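Local coordinates for Rab3 interacting molecule variant 2 (Drosophila melanogaster, PDB 4TS6), which is probably a presynaptic active-zone scaffold that acts in neurotransmitter release, represented here by its C2A domain, an eight-stranded beta-sandwich, at residues L16-Q20 against N21-L25; F51-P54 against D55-H58. All blocks are in the same frame, centred on the assembly; numbering follows the deposited sequence.

In the fold
Both contacts are turns at strand ends of the C2 sandwich, one on each sheet, with centres about 18 Å apart. Contact 1 closes the hairpin of strands 11-19 and 24-33; contact 2 rounds the corner where strand 46-53 runs out into the loop before strand 62-63. The first is partly buried and tied across by backbone hydrogen bonds, while the second lies at the surface and relies on side-chain packing and an Asx turn. Each nevertheless sends a leucine inward: CD2 of Leu25 meets CD1 of Leu52 at 4.1 Å, so the sheets pack together between the two turns. In both, an aspartate carboxylate accepts a backbone N-H of the turn.

Contact 1: L16-Q20 against N21-L25; sequences LGYDQ and NTLQL
The ring of Tyr18 lies alongside the returning strand, where Tyr18 CD1 comes 3.2 Å from Gln24 O, approaching obliquely. With CG anti to the backbone N (chi1 174°), the ring runs beside Leu23, the two side chains pointing the same way, and Tyr18 OH comes 3.7 Å from Leu23 CD2. That hydroxyl is hydrogen-bonded to the carbonyl of Leu84, so the ring is anchored at its far end. The other flat group, the Asp19 carboxylate, stands on the face of the sheet that Gln24 also occupies. Asn21 N donates to Asp19 OD1 at 2.9 Å, from above the carboxylate plane, and the Asn21 amide is turned nearly perpendicular to it (86°). Thr22 OG1 spends its hydrogen on Gln24 OE1 at 2.9 Å, so its 3.2 Å approach to Asp19 OD2 is a contact only. Asp19 N donates to Gln24 O at 2.9 Å along an almost straight path. Asp19 O in turn takes Thr22 N (3.2 Å) and Gln24 N (3.3 Å) from opposite faces of its plane. Leu23 and Gln24 both face Asp19, which makes a G1 beta bulge, and Leu23 takes its left-handed position (phi 56°), where glycine is the usual residue. Leu25, buried and on the same face as Tyr18, packs CD1 against Gly17 O; a branched aliphatic side chain suits the sandwich interior. Asp19 thus grips the turn with backbone and short acidic side chain alike, and the Asn21 N-H would be expected to favour the charged form.

Contact 2: F51-P54 against D55-H58; sequences FLLP and DRSH
Arg56, Asp55 and Phe51 carry this turn. The Arg56 side chain, bent at chi2 (-122°), folds back over the end of the strand, where Leu53 CD2 sits 3.6 Å above the centre of one face of its guanidinium. Arg56 NH1 hangs 4.0 Å above the plane of the Phe51 ring, toward its rim, with the two planes 53° apart. The cation-pi attraction is at most weak, since Arg56 CZ is 5.3 Å from the centroid of the Phe51 ring. A long, flat cation suits the site because its face can rest on a leucine while its N-H groups reach a charge beyond. Phe51 also meets the turn's backbone: Asp55 O approaches its edge, close to the ring plane, 3.9 Å from Phe51 CD2, and Phe51 CE2 lies 3.7 Å from Arg56 O. Asp55 makes an Asx turn. Its CG, anti to the backbone N (chi1 -173°), brings Asp55 OD1 to Ser57 N at 2.8 Å, a nearly straight bond that arrives on the anti side, tilted out of the carboxylate plane. Ser57 OG donates to the syn lone pair of Asp55 OD1 at 2.7 Å, so two donors fix the carboxylate's rotation. The peptide bond between Leu53 and Pro54 is cis and turns the chain sharply just before Asp55. Strand 93-100 flanks this corner, pairing with Phe51 and Leu53 through Glu95 and Leu93, and Glu95 takes Arg56 NH2 in a salt bridge; from here the loop leads on to strand 62-63.

Contact 1: L16-Q20 against N21-L25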
# COMPACT_ATOMS: atom_id res chain seq x y z
N LEU A 16 2.76 -3.61 9.36
CA LEU A 16 1.97 -2.59 10.05
C LEU A 16 2.32 -2.62 11.52
O LEU A 16 2.22 -3.67 12.15
CB LEU A 16 0.47 -2.85 9.88
CG LEU A 16 -0.11 -2.82 8.47
CD1 LEU A 16 -1.61 -2.87 8.55
CD2 LEU A 16 0.35 -1.57 7.73
N GLY A 17 2.74 -1.48 12.06
CA GLY A 17 3.03 -1.36 13.48
C GLY A 17 2.27 -0.21 14.08
O GLY A 17 1.90 0.74 13.38
N TYR A 18 1.98 -0.28 15.37
CA TYR A 18 1.44 0.89 16.05
C TYR A 18 2.26 1.19 17.28
O TYR A 18 2.46 0.31 18.12
CB TYR A 18 -0.04 0.70 16.45
CG TYR A 18 -0.51 1.87 17.28
CD1 TYR A 18 -0.82 3.08 16.67
CD2 TYR A 18 -0.59 1.78 18.65
CE1 TYR A 18 -1.22 4.17 17.43
CE2 TYR A 18 -0.98 2.86 19.41
CZ TYR A 18 -1.29 4.06 18.80
OH TYR A 18 -1.68 5.14 19.56
N ASP A 19 2.75 2.42 17.40
CA ASP A 19 3.55 2.80 18.56
C ASP A 19 2.79 3.75 19.50
O ASP A 19 2.60 4.93 19.18
CB ASP A 19 4.86 3.45 18.09
CG ASP A 19 5.75 3.88 19.25
OD1 ASP A 19 5.47 3.50 20.41
OD2 ASP A 19 6.74 4.59 18.98
N GLN A 20 2.38 3.24 20.66
CA GLN A 20 1.60 4.03 21.60
C GLN A 20 2.40 5.18 22.19
O GLN A 20 1.82 6.14 22.70
CB GLN A 20 1.06 3.16 22.73
CG GLN A 20 2.13 2.50 23.56
CD GLN A 20 1.54 1.64 24.67
OE1 GLN A 20 0.33 1.49 24.77
NE2 GLN A 20 2.41 1.08 25.51
N ASN A 21 3.73 5.10 22.13
CA ASN A 21 4.56 6.12 22.74
C ASN A 21 4.65 7.38 21.90
O ASN A 21 5.02 8.43 22.41
CB ASN A 21 5.96 5.60 23.04
CG ASN A 21 5.96 4.50 24.08
OD1 ASN A 21 5.20 4.55 25.05
ND2 ASN A 21 6.80 3.49 23.88
N THR A 22 4.32 7.28 20.62
CA THR A 22 4.35 8.44 19.73
C THR A 22 3.01 8.67 19.04
O THR A 22 2.88 9.61 18.24
CB THR A 22 5.42 8.27 18.64
OG1 THR A 22 5.14 7.09 17.89
CG2 THR A 22 6.80 8.17 19.25
N LEU A 23 2.03 7.82 19.34
CA LEU A 23 0.70 7.86 18.71
C LEU A 23 0.78 7.77 17.19
O LEU A 23 0.14 8.56 16.48
CB LEU A 23 -0.07 9.12 19.10
CG LEU A 23 -0.17 9.44 20.59
CD1 LEU A 23 -0.91 10.76 20.80
CD2 LEU A 23 -0.82 8.29 21.38
N GLN A 24 1.55 6.80 16.69
CA GLN A 24 1.77 6.69 15.26
C GLN A 24 1.43 5.32 14.74
O GLN A 24 1.77 4.31 15.36
CB GLN A 24 3.23 7.00 14.93
CG GLN A 24 3.61 8.47 15.16
CD GLN A 24 5.09 8.73 14.95
OE1 GLN A 24 5.92 7.87 15.23
NE2 GLN A 24 5.42 9.91 14.45
N LEU A 25 0.72 5.29 13.62
CA LEU A 25 0.54 4.05 12.87
C LEU A 25 1.70 4.01 11.89
O LEU A 25 1.92 4.98 11.17
CB LEU A 25 -0.79 4.09 12.11
CG LEU A 25 -1.02 2.91 11.15
CD1 LEU A 25 -1.12 1.63 11.96
CD2 LEU A 25 -2.28 3.12 10.32

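Contact 2: F51-P54 against D55-H58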
# COMPACT_ATOMS: atom_id res chain seq x y z
N PHE A 51 -3.93 5.38 1.66
CA PHE A 51 -4.79 6.35 2.34
C PHE A 51 -5.22 5.77 3.65
O PHE A 51 -5.43 4.55 3.74
CB PHE A 51 -6.05 6.62 1.52
CG PHE A 51 -5.85 7.58 0.40
CD1 PHE A 51 -5.42 7.14 -0.84
CD2 PHE A 51 -6.09 8.93 0.59
CE1 PHE A 51 -5.23 8.04 -1.89
CE2 PHE A 51 -5.91 9.83 -0.45
CZ PHE A 51 -5.48 9.38 -1.68
N LEU A 52 -5.36 6.60 4.68
CA LEU A 52 -5.99 6.12 5.92
C LEU A 52 -7.41 6.63 5.93
O LEU A 52 -7.66 7.78 6.32
CB LEU A 52 -5.23 6.63 7.15
CG LEU A 52 -5.78 6.18 8.50
CD1 LEU A 52 -5.69 4.65 8.62
CD2 LEU A 52 -5.00 6.84 9.62
N LEU A 53 -8.35 5.79 5.48
CA LEU A 53 -9.73 6.21 5.27
C LEU A 53 -10.46 6.31 6.62
O LEU A 53 -10.09 5.61 7.56
CB LEU A 53 -10.46 5.23 4.34
CG LEU A 53 -9.87 5.05 2.95
CD1 LEU A 53 -10.74 4.08 2.17
CD2 LEU A 53 -9.82 6.38 2.25
N PRO A 54 -11.53 7.14 6.71
CA PRO A 54 -12.27 7.89 5.67
C PRO A 54 -11.58 9.11 5.04
O PRO A 54 -12.02 9.54 3.97
CB PRO A 54 -13.55 8.32 6.40
CG PRO A 54 -13.16 8.37 7.85
CD PRO A 54 -12.21 7.21 8.02
N ASP A 55 -10.53 9.64 5.65
CA ASP A 55 -9.90 10.86 5.11
C ASP A 55 -9.30 10.65 3.71
O ASP A 55 -8.44 9.79 3.53
CB ASP A 55 -8.82 11.36 6.06
CG ASP A 55 -8.24 12.71 5.65
OD1 ASP A 55 -8.59 13.25 4.57
OD2 ASP A 55 -7.40 13.22 6.43
N ARG A 56 -9.75 11.44 2.73
CA ARG A 56 -9.23 11.32 1.36
C ARG A 56 -8.45 12.56 0.88
O ARG A 56 -8.18 12.70 -0.32
CB ARG A 56 -10.35 10.98 0.36
CG ARG A 56 -10.81 9.52 0.38
CD ARG A 56 -10.68 8.85 -0.98
NE ARG A 56 -11.19 7.48 -0.97
CZ ARG A 56 -10.51 6.41 -1.39
NH1 ARG A 56 -9.28 6.55 -1.89
NH2 ARG A 56 -11.06 5.21 -1.32
N SER A 57 -8.11 13.44 1.80
CA SER A 57 -7.42 14.68 1.45
C SER A 57 -5.93 14.40 1.25
O SER A 57 -5.47 13.29 1.50
CB SER A 57 -7.62 15.72 2.54
OG SER A 57 -7.07 15.27 3.77
N HIS A 58 -5.19 15.41 0.80
CA HIS A 58 -3.74 15.29 0.65
C HIS A 58 -3.08 14.81 1.95
O HIS A 58 -2.03 14.18 1.94
CB HIS A 58 -3.15 16.64 0.25
CG HIS A 58 -3.66 17.78 1.09
ND1 HIS A 58 -4.82 18.46 0.80
CD2 HIS A 58 -3.17 18.33 2.23
CE1 HIS A 58 -5.02 19.39 1.71
NE2 HIS A 58 -4.04 19.33 2.59